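Side-chain contacts in uncharacterized protein (Bacteroides caccae, PDB 4L7A), which is of unknown function but probably acts as a zinc-dependent metallopeptidase: residues D24-E29 / K64-V69; G114-T119 / H143-H148; F186-A191 / T203-T208. One frame throughout, in Å; residues are numbered along the deposited sequence.

Contact 1 of 3, residues D24-E29 / K64-V69; sequences DRWLLE and KLAKIV
The indole of W26 and the aliphatic chain of K67 cross obliquely, and this pairing together with A66 carries the contact. W26 points its CB toward the facing helix, and with CG anti to the backbone N (chi1 -173°) the six-membered end of the indole extends across the gap. There CZ2 of W26 lies 3.8 Å from CG of K67, and CE of the same lysine passes near CZ2 at 4.0 Å. One step back along the helix, CB of A66 meets CZ3 of W26 at 4.0 Å; both it and the lysine methylene approach the ring at a slant. L27 adds its CD2 methyl, 4.2 Å from CB of A66, a methyl that also lies in the plane of the W26 ring at its edge. The pair is a case of near-parallel helix packing: the local axes differ by 14° and come no closer than 11.8 Å, a spacing that the tryptophan spans. Polar grip comes from elsewhere, as the extended chain of K67 carries NZ to the backbone oxygens of D266, H269 and I270 near the C-terminus. Y271 meets the indole of W26 edge-to-face, while F39 touches both L27 and A66.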
ATOM      1  N   ASP A  24      14.546   7.813 -16.612  1.00 28.55           N
ATOM      2  CA  ASP A  24      13.438   8.735 -16.896  1.00 28.56           C
ATOM      3  C   ASP A  24      12.615   8.178 -18.016  1.00 28.23           C
ATOM      4  O   ASP A  24      11.406   8.161 -17.955  1.00 25.82           O
ATOM      5  CB  ASP A  24      13.899  10.134 -17.259  1.00 31.58           C
ATOM      6  CG  ASP A  24      14.612  10.832 -16.124  1.00 34.89           C
ATOM      7  OD1 ASP A  24      14.499  10.418 -14.951  1.00 35.23           O
ATOM      8  OD2 ASP A  24      15.333  11.806 -16.417  1.00 43.59           O
ATOM      9  N   ARG A  25      13.290   7.687 -19.034  1.00 29.70           N
ATOM     10  CA  ARG A  25      12.606   7.093 -20.196  0.50 31.25           C
ATOM     11  C   ARG A  25      11.764   5.901 -19.724  1.00 30.11           C
ATOM     12  O   ARG A  25      10.604   5.792 -20.070  1.00 31.62           O
ATOM     13  CB  ARG A  25      13.609   6.694 -21.318  0.50 32.52           C
ATOM     14  CG  ARG A  25      13.141   7.019 -22.755  0.50 34.06           C
ATOM     15  CD  ARG A  25      14.107   6.501 -23.884  0.50 34.54           C
ATOM     16  NE  ARG A  25      13.854   5.100 -24.267  0.50 33.83           N
ATOM     17  CZ  ARG A  25      14.663   4.068 -24.015  0.50 32.84           C
ATOM     18  NH1 ARG A  25      15.820   4.240 -23.403  0.50 33.37           N
ATOM     19  NH2 ARG A  25      14.325   2.865 -24.411  0.50 33.18           N
ATOM     20  N   TRP A  26      12.351   5.024 -18.910  1.00 30.20           N
ATOM     21  CA  TRP A  26      11.637   3.851 -18.412  1.00 26.96           C
ATOM     22  C   TRP A  26      10.408   4.264 -17.586  1.00 25.10           C
ATOM     23  O   TRP A  26       9.364   3.620 -17.666  1.00 24.25           O
ATOM     24  CB  TRP A  26      12.602   2.993 -17.625  1.00 25.82           C
ATOM     25  CG  TRP A  26      12.063   1.726 -17.199  1.00 26.01           C
ATOM     26  CD1 TRP A  26      12.200   0.544 -17.843  1.00 27.42           C
ATOM     27  CD2 TRP A  26      11.221   1.468 -16.053  1.00 24.92           C
ATOM     28  NE1 TRP A  26      11.546  -0.442 -17.153  1.00 25.82           N
ATOM     29  CE2 TRP A  26      10.956   0.082 -16.039  1.00 24.28           C
ATOM     30  CE3 TRP A  26      10.725   2.261 -15.011  1.00 24.55           C
ATOM     31  CZ2 TRP A  26      10.196  -0.538 -15.050  1.00 22.95           C
ATOM     32  CZ3 TRP A  26       9.972   1.644 -13.997  1.00 22.58           C
ATOM     33  CH2 TRP A  26       9.717   0.258 -14.031  1.00 23.46           C
ATOM     34  N   LEU A  27      10.534   5.327 -16.792  1.00 25.67           N
ATOM     35  CA  LEU A  27       9.419   5.788 -15.955  1.00 25.07           C
ATOM     36  C   LEU A  27       8.311   6.378 -16.850  1.00 26.47           C
ATOM     37  O   LEU A  27       7.098   6.158 -16.608  1.00 26.03           O
ATOM     38  CB  LEU A  27       9.871   6.806 -14.929  1.00 22.01           C
ATOM     39  CG  LEU A  27      10.781   6.190 -13.869  1.00 21.87           C
ATOM     40  CD1 LEU A  27      11.469   7.289 -13.089  1.00 21.29           C
ATOM     41  CD2 LEU A  27       9.991   5.302 -12.919  1.00 22.21           C
ATOM     42  N   LEU A  28       8.698   7.125 -17.868  1.00 27.93           N
ATOM     43  CA  LEU A  28       7.690   7.639 -18.798  1.00 29.95           C
ATOM     44  C   LEU A  28       6.840   6.480 -19.334  1.00 31.39           C
ATOM     45  O   LEU A  28       5.621   6.534 -19.336  1.00 31.19           O
ATOM     46  CB  LEU A  28       8.370   8.366 -19.933  1.00 32.04           C
ATOM     47  CG  LEU A  28       7.503   8.920 -21.071  1.00 36.21           C
ATOM     48  CD1 LEU A  28       6.463   9.890 -20.540  1.00 37.10           C
ATOM     49  CD2 LEU A  28       8.376   9.646 -22.128  1.00 37.26           C
ATOM     50  N   GLU A  29       7.523   5.411 -19.728  1.00 31.47           N
ATOM     51  CA  GLU A  29       6.884   4.304 -20.399  0.50 32.07           C
ATOM     52  C   GLU A  29       6.139   3.370 -19.439  1.00 30.09           C
ATOM     53  O   GLU A  29       5.150   2.795 -19.814  1.00 30.81           O
ATOM     54  CB  GLU A  29       7.904   3.576 -21.285  0.50 33.74           C
ATOM     55  CG  GLU A  29       8.497   4.518 -22.386  0.50 35.54           C
ATOM     56  CD  GLU A  29       9.743   3.987 -23.088  0.50 36.19           C
ATOM     57  OE1 GLU A  29      10.246   2.892 -22.780  0.50 36.86           O
ATOM     58  OE2 GLU A  29      10.233   4.691 -23.969  0.50 39.25           O
ATOM     59  N   LYS A  64      15.183  -0.465  -8.431  1.00 22.11           N
ATOM     60  CA  LYS A  64      14.643  -1.722  -7.918  1.00 22.84           C
ATOM     61  C   LYS A  64      13.265  -1.497  -7.386  1.00 21.52           C
ATOM     62  O   LYS A  64      12.352  -2.230  -7.735  1.00 21.98           O
ATOM     63  CB  LYS A  64      15.522  -2.286  -6.818  1.00 24.50           C
ATOM     64  CG  LYS A  64      16.866  -2.709  -7.373  1.00 26.16           C
ATOM     65  CD  LYS A  64      17.672  -3.514  -6.392  1.00 28.96           C
ATOM     66  CE  LYS A  64      19.083  -3.620  -6.881  1.00 32.94           C
ATOM     67  NZ  LYS A  64      19.805  -4.428  -5.913  1.00 37.39           N
ATOM     68  N   LEU A  65      13.104  -0.444  -6.591  1.00 20.80           N
ATOM     69  CA  LEU A  65      11.794  -0.138  -6.001  1.00 22.27           C
ATOM     70  C   LEU A  65      10.732   0.227  -7.033  1.00 22.53           C
ATOM     71  O   LEU A  65       9.604  -0.215  -6.917  1.00 20.27           O
ATOM     72  CB  LEU A  65      11.899   0.982  -4.990  1.00 23.02           C
ATOM     73  CG  LEU A  65      12.405   0.469  -3.671  1.00 25.00           C
ATOM     74  CD1 LEU A  65      12.827   1.643  -2.803  1.00 26.64           C
ATOM     75  CD2 LEU A  65      11.281  -0.310  -2.967  1.00 24.67           C
ATOM     76  N   ALA A  66      11.106   0.978  -8.077  1.00 20.53           N
ATOM     77  CA  ALA A  66      10.142   1.278  -9.116  1.00 20.83           C
ATOM     78  C   ALA A  66       9.652   0.012  -9.772  1.00 19.17           C
ATOM     79  O   ALA A  66       8.482  -0.084 -10.119  1.00 20.34           O
ATOM     80  CB  ALA A  66      10.731   2.173 -10.142  1.00 22.48           C
ATOM     81  N   LYS A  67      10.502  -0.969  -9.930  1.00 19.54           N
ATOM     82  CA  LYS A  67      10.084  -2.227 -10.573  1.00 20.52           C
ATOM     83  C   LYS A  67       9.294  -3.139  -9.615  1.00 20.45           C
ATOM     84  O   LYS A  67       8.369  -3.857 -10.043  1.00 20.80           O
ATOM     85  CB  LYS A  67      11.282  -3.012 -11.110  1.00 21.71           C
ATOM     86  CG  LYS A  67      12.023  -2.331 -12.239  1.00 22.66           C
ATOM     87  CD  LYS A  67      12.931  -3.293 -12.964  1.00 24.20           C
ATOM     88  CE  LYS A  67      13.538  -2.643 -14.248  1.00 24.98           C
ATOM     89  NZ  LYS A  67      14.439  -3.616 -14.877  1.00 26.63           N
ATOM     90  N   ILE A  68       9.673  -3.140  -8.340  1.00 19.66           N
ATOM     91  CA  ILE A  68       8.969  -3.942  -7.341  1.00 20.06           C
ATOM     92  C   ILE A  68       7.539  -3.411  -7.136  1.00 21.16           C
ATOM     93  O   ILE A  68       6.554  -4.191  -7.067  1.00 19.37           O
ATOM     94  CB  ILE A  68       9.774  -3.995  -6.063  1.00 20.29           C
ATOM     95  CG1 ILE A  68      11.049  -4.815  -6.356  1.00 20.52           C
ATOM     96  CG2 ILE A  68       8.994  -4.638  -4.950  1.00 20.03           C
ATOM     97  CD1 ILE A  68      12.042  -4.881  -5.194  1.00 20.86           C
ATOM     98  N   VAL A  69       7.432  -2.099  -7.009  1.00 20.61           N
ATOM     99  CA  VAL A  69       6.129  -1.426  -6.809  1.00 21.08           C
ATOM    100  C   VAL A  69       5.166  -1.690  -7.980  1.00 21.52           C
ATOM    101  O   VAL A  69       3.969  -1.946  -7.784  1.00 20.55           O
ATOM    102  CB  VAL A  69       6.348   0.060  -6.597  1.00 22.30           C
ATOM    103  CG1 VAL A  69       5.066   0.838  -6.607  1.00 22.91           C
ATOM    104  CG2 VAL A  69       7.020   0.286  -5.235  1.00 22.15           C
TER

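Contact 2 of 3, residues G114-T119 / H143-H148; sequences GGLKVT and HHEFAH
With CG anti to the backbone N (chi1 -180°), L116, whose CB points toward the helix, sets its two methyls against E145, whose bend at chi2 (-69°) brings OE1 beside CD1 of L116. The two side chains cross at about a right angle. The two branches of the leucine meet different atoms of E145: CD2 of L116 rests on CB of E145 at 3.9 Å, whereas CD1 of L116 comes within 4.0 Å of OE1 of E145. The first is apolar packing on the root of the glutamate, the second a carbon-oxygen approach with no polar bond in it. CD2 of L116 also reaches the rim of F146, lying near the ring plane at its edge, 4.4 Å from CE1.

The helical segment H144-H148 reads HEFAH, the HEXXH signature of zinc metallopeptidases, and the contact illustrates how the helix bearing that signature is laid against the strand 115-122 of the mixed sheet. In relatives the two histidines bind zinc and the glutamate serves in catalysis, so H144, H148 and E145 probably have these roles here. E145 packs its CB against the strand's leucine, and its carboxylate turns alongside the CD1 branch. ND1 of H144 is hydrogen-bonded to OE2 of E201, possibly the third zinc ligand, which probably limits the rotation of the imidazole. On the preceding residue, ND1 of H143 bonds to the hydroxyl of Y77. The ring of F146 stacks with that of W73, and P91 touches both F146 and L116.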
ATOM      1  N   GLY A 114      -4.349  17.537  -7.500  1.00 39.47           N
ATOM      2  CA  GLY A 114      -5.705  17.165  -7.133  1.00 38.95           C
ATOM      3  C   GLY A 114      -5.957  15.801  -6.517  1.00 37.89           C
ATOM      4  O   GLY A 114      -7.092  15.523  -6.109  1.00 42.44           O
ATOM      5  N   GLY A 115      -4.955  14.923  -6.460  1.00 32.82           N
ATOM      6  CA  GLY A 115      -5.145  13.624  -5.816  1.00 28.92           C
ATOM      7  C   GLY A 115      -4.018  13.343  -4.841  1.00 26.75           C
ATOM      8  O   GLY A 115      -3.440  14.265  -4.275  1.00 26.33           O
ATOM      9  N   LEU A 116      -3.659  12.062  -4.731  1.00 22.40           N
ATOM     10  CA  LEU A 116      -2.760  11.582  -3.710  1.00 21.52           C
ATOM     11  C   LEU A 116      -1.284  11.617  -4.106  1.00 22.05           C
ATOM     12  O   LEU A 116      -0.908  11.218  -5.230  1.00 20.94           O
ATOM     13  CB  LEU A 116      -3.120  10.137  -3.353  1.00 20.53           C
ATOM     14  CG  LEU A 116      -2.317   9.408  -2.296  1.00 19.04           C
ATOM     15  CD1 LEU A 116      -2.522  10.014  -0.939  1.00 18.52           C
ATOM     16  CD2 LEU A 116      -2.755   8.003  -2.298  1.00 19.32           C
ATOM     17  N   LYS A 117      -0.461  12.108  -3.163  1.00 21.26           N
ATOM     18  CA  LYS A 117       0.962  11.939  -3.215  1.00 23.25           C
ATOM     19  C   LYS A 117       1.443  10.945  -2.135  1.00 20.88           C
ATOM     20  O   LYS A 117       1.031  11.036  -0.998  1.00 21.74           O
ATOM     21  CB  LYS A 117       1.623  13.275  -3.025  1.00 25.47           C
ATOM     22  CG  LYS A 117       3.142  13.189  -3.017  1.00 27.61           C
ATOM     23  CD  LYS A 117       3.783  14.557  -2.994  1.00 30.40           C
ATOM     24  CE  LYS A 117       3.972  15.035  -1.573  1.00 34.11           C
ATOM     25  NZ  LYS A 117       3.986  16.548  -1.489  1.00 36.11           N
ATOM     26  N   VAL A 118       2.242   9.964  -2.526  1.00 20.86           N
ATOM     27  CA  VAL A 118       2.866   8.979  -1.607  1.00 19.74           C
ATOM     28  C   VAL A 118       4.384   9.181  -1.671  1.00 19.84           C
ATOM     29  O   VAL A 118       4.966   9.190  -2.753  1.00 20.18           O
ATOM     30  CB  VAL A 118       2.539   7.535  -1.991  1.00 20.55           C
ATOM     31  CG1 VAL A 118       3.110   6.519  -0.970  1.00 21.86           C
ATOM     32  CG2 VAL A 118       1.061   7.261  -2.019  1.00 22.02           C
ATOM     33  N   THR A 119       5.011   9.324  -0.524  1.00 17.58           N
ATOM     34  CA  THR A 119       6.425   9.415  -0.441  1.00 19.10           C
ATOM     35  C   THR A 119       6.926   8.197   0.274  1.00 19.54           C
ATOM     36  O   THR A 119       6.411   7.860   1.320  1.00 20.26           O
ATOM     37  CB  THR A 119       6.840  10.647   0.362  1.00 18.95           C
ATOM     38  OG1 THR A 119       6.385  11.808  -0.335  1.00 19.45           O
ATOM     39  CG2 THR A 119       8.342  10.715   0.520  1.00 19.11           C
ATOM     40  N   HIS A 143      -2.164   0.101  -0.133  1.00 16.95           N
ATOM     41  CA  HIS A 143      -3.468  -0.494  -0.409  1.00 17.72           C
ATOM     42  C   HIS A 143      -4.562   0.148   0.415  1.00 16.86           C
ATOM     43  O   HIS A 143      -5.697   0.271  -0.025  1.00 17.86           O
ATOM     44  CB  HIS A 143      -3.497  -2.021  -0.205  1.00 16.70           C
ATOM     45  CG  HIS A 143      -2.601  -2.749  -1.141  1.00 18.02           C
ATOM     46  ND1 HIS A 143      -2.823  -2.767  -2.509  1.00 18.67           N
ATOM     47  CD2 HIS A 143      -1.445  -3.427  -0.933  1.00 18.00           C
ATOM     48  CE1 HIS A 143      -1.858  -3.449  -3.098  1.00 19.52           C
ATOM     49  NE2 HIS A 143      -0.993  -3.840  -2.172  1.00 20.47           N
ATOM     50  N   HIS A 144      -4.232   0.586   1.609  1.00 17.27           N
ATOM     51  CA  HIS A 144      -5.230   1.241   2.448  1.00 17.40           C
ATOM     52  C   HIS A 144      -5.683   2.535   1.722  1.00 17.92           C
ATOM     53  O   HIS A 144      -6.853   2.786   1.579  1.00 19.10           O
ATOM     54  CB  HIS A 144      -4.685   1.538   3.855  1.00 18.02           C
ATOM     55  CG  HIS A 144      -5.561   2.439   4.679  1.00 18.69           C
ATOM     56  ND1 HIS A 144      -6.032   2.083   5.924  1.00 19.66           N
ATOM     57  CD2 HIS A 144      -6.017   3.697   4.457  1.00 18.77           C
ATOM     58  CE1 HIS A 144      -6.753   3.077   6.425  1.00 20.02           C
ATOM     59  NE2 HIS A 144      -6.728   4.086   5.563  1.00 18.78           N
ATOM     60  N   GLU A 145      -4.744   3.348   1.290  1.00 17.59           N
ATOM     61  CA  GLU A 145      -5.049   4.642   0.623  1.00 17.44           C
ATOM     62  C   GLU A 145      -5.724   4.457  -0.710  1.00 18.05           C
ATOM     63  O   GLU A 145      -6.625   5.239  -1.042  1.00 16.54           O
ATOM     64  CB  GLU A 145      -3.789   5.430   0.443  1.00 17.81           C
ATOM     65  CG  GLU A 145      -3.161   5.869   1.790  1.00 18.73           C
ATOM     66  CD  GLU A 145      -4.004   6.924   2.499  1.00 20.55           C
ATOM     67  OE1 GLU A 145      -4.542   7.839   1.801  1.00 20.96           O
ATOM     68  OE2 GLU A 145      -4.170   6.825   3.728  1.00 22.29           O
ATOM     69  N   PHE A 146      -5.328   3.427  -1.463  1.00 16.65           N
ATOM     70  CA  PHE A 146      -6.012   3.157  -2.720  1.00 18.29           C
ATOM     71  C   PHE A 146      -7.466   2.775  -2.475  1.00 17.77           C
ATOM     72  O   PHE A 146      -8.350   3.279  -3.154  1.00 17.66           O
ATOM     73  CB  PHE A 146      -5.291   2.144  -3.574  1.00 18.90           C
ATOM     74  CG  PHE A 146      -3.838   2.444  -3.769  1.00 20.31           C
ATOM     75  CD1 PHE A 146      -3.341   3.734  -3.697  1.00 21.18           C
ATOM     76  CD2 PHE A 146      -2.945   1.420  -4.011  1.00 20.79           C
ATOM     77  CE1 PHE A 146      -1.973   3.975  -3.858  1.00 20.33           C
ATOM     78  CE2 PHE A 146      -1.602   1.670  -4.201  1.00 21.35           C
ATOM     79  CZ  PHE A 146      -1.120   2.937  -4.114  1.00 20.28           C
ATOM     80  N   ALA A 147      -7.711   1.982  -1.446  1.00 17.32           N
ATOM     81  CA  ALA A 147      -9.037   1.621  -1.112  1.00 18.17           C
ATOM     82  C   ALA A 147      -9.862   2.821  -0.751  1.00 19.17           C
ATOM     83  O   ALA A 147     -11.014   2.943  -1.164  1.00 20.08           O
ATOM     84  CB  ALA A 147      -9.046   0.589   0.036  1.00 19.19           C
ATOM     85  N   HIS A 148      -9.298   3.726   0.022  1.00 20.21           N
ATOM     86  CA  HIS A 148      -9.976   4.933   0.343  1.00 21.37           C
ATOM     87  C   HIS A 148     -10.419   5.797  -0.888  1.00 20.96           C
ATOM     88  O   HIS A 148     -11.516   6.329  -0.921  1.00 18.40           O
ATOM     89  CB  HIS A 148      -9.094   5.707   1.266  1.00 23.78           C
ATOM     90  CG  HIS A 148      -9.750   6.927   1.752  1.00 30.56           C
ATOM     91  ND1 HIS A 148     -10.836   6.882   2.600  1.00 35.50           N
ATOM     92  CD2 HIS A 148      -9.535   8.237   1.464  1.00 34.05           C
ATOM     93  CE1 HIS A 148     -11.257   8.116   2.831  1.00 37.23           C
ATOM     94  NE2 HIS A 148     -10.481   8.953   2.158  1.00 38.43           N
TER

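Contact 3 of 3, residues F186-A191 / T203-T208; sequences FVTPYA and TACFLT
C205 meets V187 and T188 with its sulfur, and the rest of the helical segment T203-T208 serves neighbours on other sides. The walk begins at T203, whose CB points away from the loop and whose OG1 is hydrogen-bonded to O of I199, one turn earlier in the same helix. A204 follows, its methyl packed on K140 and H144 of the HEXXH helix; that helix 195-208 carries E201 is consistent with gluzincins, where the helix after HEXXH bears a glutamate. At C205 the chain presents SG toward the loop. The thiol is anti to the carbonyl carbon (chi1 -67°), and it is met by two methyls: CG2 of V187 at 3.9 Å and CG2 of T188 at 3.8 Å. Both are van der Waals contacts of a soft sulfur with branched side chains of successive residues.

T188 divides its labour. While its methyl touches the cysteine, OG1 of T188 accepts a bond from N of A191 (3.1 Å, 151° at the hydrogen), an ST motif that shapes the turn of the loop. The same hydroxyl is hydrogen-bonded to OE1 of E201, a tie between this loop and the helix one turn before C205.

F206 leads its ring away from the loop, into an edge-to-face meeting with W214, and L207 rests on L248. At T208, where the helix ends, OG1 donates back to O of A204 at 2.7 Å, tilted 24° from the carbonyl plane. Such a bond is a familiar way for a threonine to satisfy its hydroxyl within a helix.

Helix 195-208 therefore has company on several sides: the loop 186-191 at C205, helix 131-153 at A204, C205 and T208, helix 211-244 at T203 and F206, and helix 248-260 at F206 and L207.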
ATOM      1  N   PHE A 186     -12.306  -5.625  14.943  1.00 23.31           N
ATOM      2  CA  PHE A 186     -11.360  -4.694  14.305  1.00 21.13           C
ATOM      3  C   PHE A 186     -10.076  -5.432  13.996  1.00 21.09           C
ATOM      4  O   PHE A 186      -9.471  -6.049  14.913  1.00 22.16           O
ATOM      5  CB  PHE A 186     -11.053  -3.522  15.249  1.00 21.60           C
ATOM      6  CG  PHE A 186     -12.261  -2.651  15.551  1.00 21.95           C
ATOM      7  CD1 PHE A 186     -13.064  -2.169  14.515  1.00 22.07           C
ATOM      8  CD2 PHE A 186     -12.599  -2.338  16.837  1.00 20.76           C
ATOM      9  CE1 PHE A 186     -14.156  -1.395  14.774  1.00 23.07           C
ATOM     10  CE2 PHE A 186     -13.704  -1.557  17.096  1.00 22.19           C
ATOM     11  CZ  PHE A 186     -14.495  -1.114  16.076  1.00 23.27           C
ATOM     12  N   VAL A 187      -9.650  -5.377  12.726  1.00 20.29           N
ATOM     13  CA  VAL A 187      -8.438  -6.051  12.305  1.00 19.07           C
ATOM     14  C   VAL A 187      -7.135  -5.429  12.798  1.00 18.94           C
ATOM     15  O   VAL A 187      -6.120  -6.104  12.828  1.00 18.07           O
ATOM     16  CB  VAL A 187      -8.357  -6.264  10.768  1.00 19.64           C
ATOM     17  CG1 VAL A 187      -9.420  -7.285  10.310  1.00 19.33           C
ATOM     18  CG2 VAL A 187      -8.496  -4.936   9.967  1.00 19.52           C
ATOM     19  N   THR A 188      -7.164  -4.159  13.174  1.00 19.50           N
ATOM     20  CA  THR A 188      -6.035  -3.444  13.737  1.00 19.36           C
ATOM     21  C   THR A 188      -6.579  -2.388  14.677  1.00 20.63           C
ATOM     22  O   THR A 188      -7.750  -2.036  14.610  1.00 23.21           O
ATOM     23  CB  THR A 188      -5.243  -2.657  12.637  1.00 19.88           C
ATOM     24  OG1 THR A 188      -6.098  -1.724  11.960  1.00 19.02           O
ATOM     25  CG2 THR A 188      -4.629  -3.564  11.667  1.00 19.47           C
ATOM     26  N   PRO A 189      -5.739  -1.824  15.528  1.00 20.97           N
ATOM     27  CA  PRO A 189      -6.203  -0.685  16.357  1.00 20.57           C
ATOM     28  C   PRO A 189      -6.755   0.448  15.542  1.00 19.90           C
ATOM     29  O   PRO A 189      -7.807   0.995  15.883  1.00 21.55           O
ATOM     30  CB  PRO A 189      -4.922  -0.231  17.055  1.00 21.82           C
ATOM     31  CG  PRO A 189      -4.162  -1.527  17.241  1.00 22.29           C
ATOM     32  CD  PRO A 189      -4.418  -2.309  15.951  1.00 21.68           C
ATOM     33  N   TYR A 190      -6.074   0.800  14.448  1.00 19.59           N
ATOM     34  CA  TYR A 190      -6.526   1.889  13.567  1.00 19.73           C
ATOM     35  C   TYR A 190      -7.886   1.657  12.915  1.00 19.47           C
ATOM     36  O   TYR A 190      -8.658   2.595  12.715  1.00 20.37           O
ATOM     37  CB  TYR A 190      -5.467   2.132  12.480  1.00 21.02           C
ATOM     38  CG  TYR A 190      -5.650   3.395  11.724  1.00 20.65           C
ATOM     39  CD1 TYR A 190      -5.812   4.590  12.370  1.00 22.54           C
ATOM     40  CD2 TYR A 190      -5.551   3.423  10.374  1.00 22.17           C
ATOM     41  CE1 TYR A 190      -5.945   5.764  11.663  1.00 23.65           C
ATOM     42  CE2 TYR A 190      -5.699   4.616   9.658  1.00 20.93           C
ATOM     43  CZ  TYR A 190      -5.870   5.744  10.290  1.00 22.53           C
ATOM     44  OH  TYR A 190      -5.983   6.921   9.572  1.00 23.22           O
ATOM     45  N   ALA A 191      -8.201   0.410  12.624  1.00 19.17           N
ATOM     46  CA  ALA A 191      -9.539   0.044  12.115  1.00 18.84           C
ATOM     47  C   ALA A 191     -10.638   0.341  13.114  1.00 19.44           C
ATOM     48  O   ALA A 191     -11.773   0.652  12.725  1.00 20.93           O
ATOM     49  CB  ALA A 191      -9.591  -1.393  11.727  1.00 18.29           C
ATOM     50  N   THR A 203      -9.679  -4.131   3.938  1.00 19.74           N
ATOM     51  CA  THR A 203      -9.226  -4.340   2.571  1.00 18.89           C
ATOM     52  C   THR A 203      -7.705  -4.491   2.464  1.00 17.73           C
ATOM     53  O   THR A 203      -7.193  -5.434   1.846  1.00 17.29           O
ATOM     54  CB  THR A 203      -9.656  -3.126   1.675  1.00 20.24           C
ATOM     55  OG1 THR A 203     -11.059  -2.849   1.816  1.00 20.61           O
ATOM     56  CG2 THR A 203      -9.346  -3.397   0.207  1.00 21.14           C
ATOM     57  N   ALA A 204      -6.954  -3.566   3.092  1.00 18.54           N
ATOM     58  CA  ALA A 204      -5.505  -3.563   3.039  1.00 17.44           C
ATOM     59  C   ALA A 204      -4.886  -4.738   3.794  1.00 19.10           C
ATOM     60  O   ALA A 204      -3.855  -5.299   3.340  1.00 18.73           O
ATOM     61  CB  ALA A 204      -4.963  -2.288   3.619  1.00 17.54           C
ATOM     62  N   CYS A 205      -5.471  -5.084   4.929  1.00 17.20           N
ATOM     63  CA  CYS A 205      -4.990  -6.287   5.664  1.00 17.97           C
ATOM     64  C   CYS A 205      -5.282  -7.566   4.883  1.00 17.34           C
ATOM     65  O   CYS A 205      -4.423  -8.446   4.738  1.00 16.47           O
ATOM     66  CB  CYS A 205      -5.587  -6.375   7.052  1.00 17.78           C
ATOM     67  SG  CYS A 205      -5.023  -5.056   8.197  1.00 21.06           S
ATOM     68  N   PHE A 206      -6.493  -7.671   4.355  1.00 18.20           N
ATOM     69  CA  PHE A 206      -6.851  -8.837   3.603  1.00 18.89           C
ATOM     70  C   PHE A 206      -5.928  -9.015   2.401  1.00 20.80           C
ATOM     71  O   PHE A 206      -5.482 -10.142   2.133  1.00 21.29           O
ATOM     72  CB  PHE A 206      -8.307  -8.783   3.134  1.00 20.26           C
ATOM     73  CG  PHE A 206      -8.766 -10.052   2.495  1.00 20.32           C
ATOM     74  CD1 PHE A 206      -8.897 -11.210   3.252  1.00 20.17           C
ATOM     75  CD2 PHE A 206      -9.021 -10.102   1.142  1.00 20.31           C
ATOM     76  CE1 PHE A 206      -9.305 -12.426   2.679  1.00 20.51           C
ATOM     77  CE2 PHE A 206      -9.449 -11.299   0.553  1.00 20.95           C
ATOM     78  CZ  PHE A 206      -9.594 -12.475   1.338  1.00 21.78           C
ATOM     79  N   LEU A 207      -5.590  -7.919   1.713  1.00 18.93           N
ATOM     80  CA  LEU A 207      -4.779  -8.037   0.540  1.00 19.05           C
ATOM     81  C   LEU A 207      -3.311  -8.344   0.820  1.00 18.63           C
ATOM     82  O   LEU A 207      -2.694  -8.950   0.007  1.00 19.97           O
ATOM     83  CB  LEU A 207      -4.906  -6.784  -0.362  1.00 19.65           C
ATOM     84  CG  LEU A 207      -6.253  -6.561  -1.021  1.00 21.29           C
ATOM     85  CD1 LEU A 207      -6.217  -5.304  -1.935  1.00 22.03           C
ATOM     86  CD2 LEU A 207      -6.608  -7.808  -1.847  1.00 22.78           C
ATOM     87  N   THR A 208      -2.764  -7.909   1.954  1.00 18.65           N
ATOM     88  CA  THR A 208      -1.343  -8.003   2.219  1.00 17.84           C
ATOM     89  C   THR A 208      -0.947  -9.087   3.269  1.00 18.57           C
ATOM     90  O   THR A 208       0.134  -9.639   3.167  1.00 17.78           O
ATOM     91  CB  THR A 208      -0.748  -6.674   2.722  1.00 17.25           C
ATOM     92  OG1 THR A 208      -1.400  -6.248   3.926  1.00 15.72           O
ATOM     93  CG2 THR A 208      -0.895  -5.602   1.703  1.00 18.00           C
TER

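Contacts 1 and 3 are both buried yet lie on opposite sides of the chain's centre, their own centres 28 Å apart; contact 2 is the most central, although only partly buried. Each pairs different elements: two near-parallel helices, a strand with a helix, and a loop with a helix. Contacts 2 and 3 adjoin directly, since CD2 of H143 lies 3.5 Å from CG2 of T208, and E201 bonds to a side chain in each. None of the three is joined by a hydrogen bond or salt bridge, and van der Waals contact prevails in each, but the touching groups differ: an indole against a lysine chain, a leucine against a glutamate beside the probable active site, and a thiol against two methyls.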